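Variant surface glycoprotein MITat 1.13 (Trypanosoma brucei, PDB 6Z8H) probably forms the dense surface coat of the bloodstream parasite, one of many antigenically distinct variants by which trypanosomes evade host immunity. Local coordinates at residues Arg60-Ala65 and Thr278-Leu283; Ala103-Leu108 and Ala274-Pro279. All coordinates share one frame; numbering follows the deposited sequence.

Interaction 1. Residues Arg60-Ala65 and Thr278-Leu283; sequences RENSEA and TPCSSL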
loop_
_atom_site.group_PDB
_atom_site.type_symbol
_atom_site.label_atom_id
_atom_site.label_comp_id
_atom_site.label_asym_id
_atom_site.label_seq_id
_atom_site.Cartn_x
_atom_site.Cartn_y
_atom_site.Cartn_z
ATOM N N ARG A 60 -1.628 -15.780 -9.340
ATOM C CA ARG A 60 -2.983 -16.318 -9.440
ATOM C C ARG A 60 -3.087 -17.285 -10.605
ATOM O O ARG A 60 -3.659 -18.369 -10.467
ATOM C CB ARG A 60 -4.016 -15.195 -9.581
ATOM C CG ARG A 60 -5.420 -15.674 -9.922
ATOM C CD ARG A 60 -6.418 -14.542 -10.145
ATOM N NE ARG A 60 -6.288 -13.933 -11.467
ATOM C CZ ARG A 60 -5.940 -12.670 -11.684
ATOM N NH1 ARG A 60 -5.703 -11.842 -10.670
ATOM N NH2 ARG A 60 -5.849 -12.214 -12.926
ATOM N N GLU A 61 -2.519 -16.911 -11.751
ATOM C CA GLU A 61 -2.547 -17.772 -12.922
ATOM C C GLU A 61 -1.714 -19.022 -12.706
ATOM O O GLU A 61 -2.116 -20.103 -13.128
ATOM C CB GLU A 61 -2.040 -17.036 -14.165
ATOM C CG GLU A 61 -2.960 -15.952 -14.671
ATOM C CD GLU A 61 -2.476 -15.329 -15.962
ATOM O OE1 GLU A 61 -1.501 -15.826 -16.560
ATOM O OE2 GLU A 61 -3.072 -14.324 -16.362
ATOM N N ASN A 62 -0.557 -18.902 -12.048
ATOM C CA ASN A 62 0.280 -20.068 -11.791
ATOM C C ASN A 62 -0.386 -21.021 -10.794
ATOM O O ASN A 62 -0.313 -22.247 -10.961
ATOM C CB ASN A 62 1.661 -19.645 -11.287
ATOM C CG ASN A 62 2.571 -19.127 -12.394
ATOM O OD1 ASN A 62 2.416 -19.490 -13.557
ATOM N ND2 ASN A 62 3.521 -18.242 -12.029
ATOM N N SER A 63 -1.032 -20.501 -9.749
ATOM C CA SER A 63 -1.746 -21.384 -8.836
ATOM C C SER A 63 -2.840 -22.143 -9.562
ATOM O O SER A 63 -2.977 -23.364 -9.370
ATOM C CB SER A 63 -2.384 -20.571 -7.718
ATOM O OG SER A 63 -1.411 -20.041 -6.851
ATOM N N GLU A 64 -3.599 -21.460 -10.431
ATOM C CA GLU A 64 -4.643 -22.129 -11.204
ATOM C C GLU A 64 -4.047 -23.168 -12.152
ATOM O O GLU A 64 -4.565 -24.286 -12.279
ATOM C CB GLU A 64 -5.436 -21.112 -12.019
ATOM C CG GLU A 64 -6.551 -21.700 -12.850
ATOM C CD GLU A 64 -7.410 -20.651 -13.526
ATOM O OE1 GLU A 64 -8.155 -19.941 -12.819
ATOM O OE2 GLU A 64 -7.328 -20.525 -14.769
ATOM N N ALA A 65 -2.941 -22.828 -12.812
ATOM C CA ALA A 65 -2.343 -23.761 -13.753
ATOM C C ALA A 65 -1.885 -25.017 -13.039
ATOM O O ALA A 65 -2.063 -26.128 -13.555
ATOM C CB ALA A 65 -1.168 -23.105 -14.470
ATOM N N THR A 278 10.678 -7.063 -10.012
ATOM C CA THR A 278 9.827 -7.768 -10.972
ATOM C C THR A 278 9.576 -9.180 -10.468
ATOM O O THR A 278 9.996 -10.163 -11.094
ATOM C CB THR A 278 10.451 -7.816 -12.374
ATOM O OG1 THR A 278 11.777 -8.385 -12.335
ATOM C CG2 THR A 278 10.541 -6.425 -13.027
ATOM N N PRO A 279 8.893 -9.314 -9.341
ATOM C CA PRO A 279 8.641 -10.648 -8.776
ATOM C C PRO A 279 7.639 -11.439 -9.590
ATOM O O PRO A 279 6.728 -10.917 -10.216
ATOM C CB PRO A 279 8.065 -10.343 -7.390
ATOM C CG PRO A 279 7.382 -8.996 -7.580
ATOM C CD PRO A 279 8.275 -8.228 -8.553
ATOM N N CYS A 280 7.806 -12.766 -9.552
ATOM C CA CYS A 280 6.861 -13.702 -10.166
ATOM C C CYS A 280 6.625 -13.374 -11.641
ATOM O O CYS A 280 5.485 -13.256 -12.100
ATOM C CB CYS A 280 5.526 -13.758 -9.423
ATOM S SG CYS A 280 4.531 -15.166 -10.129
ATOM N N SER A 281 7.717 -13.209 -12.391
ATOM C CA SER A 281 7.570 -12.916 -13.811
ATOM C C SER A 281 7.402 -14.167 -14.670
ATOM O O SER A 281 7.044 -14.036 -15.845
ATOM C CB SER A 281 8.766 -12.117 -14.342
ATOM O OG SER A 281 9.979 -12.833 -14.288
ATOM N N SER A 282 7.629 -15.374 -14.128
ATOM C CA SER A 282 7.610 -16.598 -14.918
ATOM C C SER A 282 6.239 -17.250 -14.816
ATOM O O SER A 282 5.602 -17.213 -13.756
ATOM C CB SER A 282 8.667 -17.568 -14.398
ATOM O OG SER A 282 9.964 -17.047 -14.595
ATOM N N LEU A 283 5.795 -17.848 -15.921
ATOM C CA LEU A 283 4.485 -18.469 -16.022
ATOM C C LEU A 283 4.615 -19.934 -16.412
ATOM O O LEU A 283 5.358 -20.283 -17.339
ATOM C CB LEU A 283 3.596 -17.774 -17.046
ATOM C CG LEU A 283 3.001 -16.410 -16.702
ATOM C CD1 LEU A 283 2.293 -15.861 -17.943
ATOM C CD2 LEU A 283 2.034 -16.464 -15.535
#
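Helix 34-75, one of the two long helices that form the elongated body of this A-type variant surface glycoprotein, meets here the loop that leads from helix 260-273 to helix 287-291, and N62 on the helix makes the main link to S282 and L283. Its CG lies anti to the carbonyl carbon (chi1 -77°), which carries the amide outward from the helix to the loop backbone. N62 ND2 donates to S282 O at 2.9 Å, a nearly straight bond (167° at the hydrogen) that lies almost in the amide plane and in the carbonyl plane. The other end of the same amide, OD1, sits 3.4 Å from L283 CA and accepts a hydrogen bond from I284 N. An asparagine suits this place because one short, flat group offers a donor and an acceptor to successive peptide units of an irregular chain.

L283 crosses the N62 side chain at about a right angle, its CD2 lying 3.6 Å from N62 OD1. E61 reaches out with an extended chain, and its carboxylate oxygen OE1 touches L283 CD2 as well, at 3.7 Å, a contact without a hydrogen bond. Two residues before S282, C280 SG lies 3.8 Å from N62 ND2 and forms the disulfide to C98 of helix 78-129. With N58 binding C280 O as well, two asparagines one helical turn apart satisfy loop carbonyls. The loop is thus held covalently to one long helix and by directional amide bonds to the other, which fixes its course without regular secondary structure.

Interaction 2. Residues Ala103-Leu108 and Ala274-Pro279; sequences ATARPL and AGASTP. With SO4 (sulfate ion), chain G.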
loop_
_atom_site.group_PDB
_atom_site.type_symbol
_atom_site.label_atom_id
_atom_site.label_comp_id
_atom_site.label_asym_id
_atom_site.label_seq_id
_atom_site.Cartn_x
_atom_site.Cartn_y
_atom_site.Cartn_z
ATOM N N ALA A 103 6.715 -12.759 -1.715
ATOM C CA ALA A 103 6.801 -12.548 -0.273
ATOM C C ALA A 103 8.009 -11.694 0.097
ATOM O O ALA A 103 7.933 -10.869 1.015
ATOM C CB ALA A 103 6.848 -13.899 0.436
ATOM N N THR A 104 9.118 -11.838 -0.634
ATOM C CA THR A 104 10.290 -10.994 -0.381
ATOM C C THR A 104 10.019 -9.542 -0.796
ATOM O O THR A 104 10.392 -8.580 -0.090
ATOM C CB THR A 104 11.505 -11.562 -1.126
ATOM O OG1 THR A 104 11.792 -12.871 -0.612
ATOM C CG2 THR A 104 12.756 -10.687 -0.978
ATOM N N ALA A 105 9.351 -9.365 -1.936
ATOM C CA ALA A 105 9.085 -8.024 -2.436
ATOM C C ALA A 105 8.039 -7.295 -1.602
ATOM O O ALA A 105 8.102 -6.060 -1.482
ATOM C CB ALA A 105 8.568 -8.094 -3.867
ATOM N N ARG A 106 7.065 -8.009 -1.033
ATOM C CA ARG A 106 5.882 -7.418 -0.420
ATOM C C ARG A 106 6.271 -6.338 0.588
ATOM O O ARG A 106 5.809 -5.193 0.443
ATOM C CB ARG A 106 4.979 -8.508 0.181
ATOM C CG ARG A 106 3.775 -7.951 0.941
ATOM C CD ARG A 106 2.827 -9.075 1.390
ATOM N NE ARG A 106 2.134 -9.690 0.250
ATOM C CZ ARG A 106 2.240 -10.961 -0.134
ATOM N NH1 ARG A 106 3.000 -11.822 0.550
ATOM N NH2 ARG A 106 1.557 -11.387 -1.206
ATOM N N PRO A 107 7.099 -6.617 1.607
ATOM C CA PRO A 107 7.367 -5.555 2.605
ATOM C C PRO A 107 8.172 -4.386 2.046
ATOM O O PRO A 107 8.068 -3.264 2.557
ATOM C CB PRO A 107 8.133 -6.285 3.718
ATOM C CG PRO A 107 8.717 -7.519 3.029
ATOM C CD PRO A 107 7.697 -7.914 1.996
ATOM N N LEU A 108 9.007 -4.620 1.035
ATOM C CA LEU A 108 9.755 -3.525 0.419
ATOM C C LEU A 108 8.827 -2.613 -0.372
ATOM O O LEU A 108 8.944 -1.386 -0.299
ATOM C CB LEU A 108 10.836 -4.125 -0.480
ATOM C CG LEU A 108 11.847 -5.014 0.243
ATOM C CD1 LEU A 108 12.718 -5.760 -0.764
ATOM C CD2 LEU A 108 12.713 -4.220 1.192
ATOM N N ALA A 274 17.391 -5.386 -3.432
ATOM C CA ALA A 274 16.958 -6.743 -3.123
ATOM C C ALA A 274 16.660 -7.568 -4.371
ATOM O O ALA A 274 16.362 -8.760 -4.266
ATOM C CB ALA A 274 15.718 -6.688 -2.227
ATOM N N GLY A 275 16.752 -6.967 -5.548
ATOM C CA GLY A 275 16.347 -7.635 -6.768
ATOM C C GLY A 275 14.880 -7.961 -6.831
ATOM O O GLY A 275 14.504 -8.985 -7.428
ATOM N N ALA A 276 14.039 -7.130 -6.218
ATOM C CA ALA A 276 12.626 -7.424 -6.022
ATOM C C ALA A 276 11.705 -6.589 -6.905
ATOM O O ALA A 276 10.499 -6.515 -6.632
ATOM C CB ALA A 276 12.254 -7.233 -4.555
ATOM N N SER A 277 12.246 -5.963 -7.958
ATOM C CA SER A 277 11.436 -5.078 -8.780
ATOM C C SER A 277 10.431 -5.808 -9.651
ATOM O O SER A 277 9.414 -5.226 -10.019
ATOM C CB SER A 277 12.335 -4.213 -9.666
ATOM O OG SER A 277 13.220 -3.398 -8.916
ATOM N N THR A 278 10.678 -7.063 -10.012
ATOM C CA THR A 278 9.827 -7.768 -10.972
ATOM C C THR A 278 9.576 -9.180 -10.468
ATOM O O THR A 278 9.996 -10.163 -11.094
ATOM C CB THR A 278 10.451 -7.816 -12.374
ATOM O OG1 THR A 278 11.777 -8.385 -12.335
ATOM C CG2 THR A 278 10.541 -6.425 -13.027
ATOM N N PRO A 279 8.893 -9.314 -9.341
ATOM C CA PRO A 279 8.641 -10.648 -8.776
ATOM C C PRO A 279 7.639 -11.439 -9.590
ATOM O O PRO A 279 6.728 -10.917 -10.216
ATOM C CB PRO A 279 8.065 -10.343 -7.390
ATOM C CG PRO A 279 7.382 -8.996 -7.580
ATOM C CD PRO A 279 8.275 -8.228 -8.553
HETATM S S SO4 G . -0.342 -7.394 -1.497
HETATM O O1 SO4 G . 0.029 -7.850 -0.184
HETATM O O2 SO4 G . 0.034 -8.384 -2.470
HETATM O O3 SO4 G . 0.334 -6.158 -1.783
HETATM O O4 SO4 G . -1.764 -7.187 -1.548
#
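L108 and A105, one turn apart on helix 78-129, meet the small side chains of A274 and A276 where the chain leaves helix 260-273. From CB, the L108 side chain runs to a CG that stands anti to the carbonyl carbon (chi1 -60°), and the branch there sends CD1 to the loop. CD1 alone makes the contact: it presses on A274 CB at 3.5 Å, tighter than usual for two carbons, and lies 4.1 Å from A276 CB. L108 also packs on I271 of helix 260-273.

A105 has only CB to offer, and this shortness lets the backbones come close, the CA atoms of A105 and A276 being 5.1 Å apart. The A105 methyl CB meets A276 at its carbonyl oxygen O (3.7 Å) and its CB (3.8 Å), and P279 CG at 4.0 Å, with Y52 of helix 34-75 also packed against it. Between A274 and A276, G275 takes a positive phi (64°) and ends helix 260-273 in a Schellman motif; glycine adopts that backbone shape with little cost, and the turn brings A276 round to the helix.

R106 points away from the loop. Its chain runs straight as far as CD and then bends at chi3 (-70°), which turns NE to O1 of a sulfate ion; NE donates to that oxygen at 2.8 Å, the anion lying at the edge of the guanidinium. Y52 and, from the second subunit, R106 and Y52 also bind this sulfate, which probably came from the crystallisation liquor. The side-chain pairs across the loop contact are all apolar, so the size and fit of these small groups probably determine how near the loop lies to the helix.

Overall arrangement
Interactions 1 and 2 lie 14 Å apart, centre to centre, and share T278 and P279, so a single loop between helices 260-273 and 287-291 is fastened in succession to the two long helices of the body. Interaction 2 holds its beginning on helix 78-129 by methyl packing; interaction 1 holds its later part on helix 34-75 by a side-chain amide. Between them P279 packs on both long helices, and the C98-C280 disulfide ties the loop covalently to helix 78-129. Neither contact belongs to a catalytic site. The sulfate beside interaction 2 is bound by residues of both subunits, placing that side of the helix at the dimer interface.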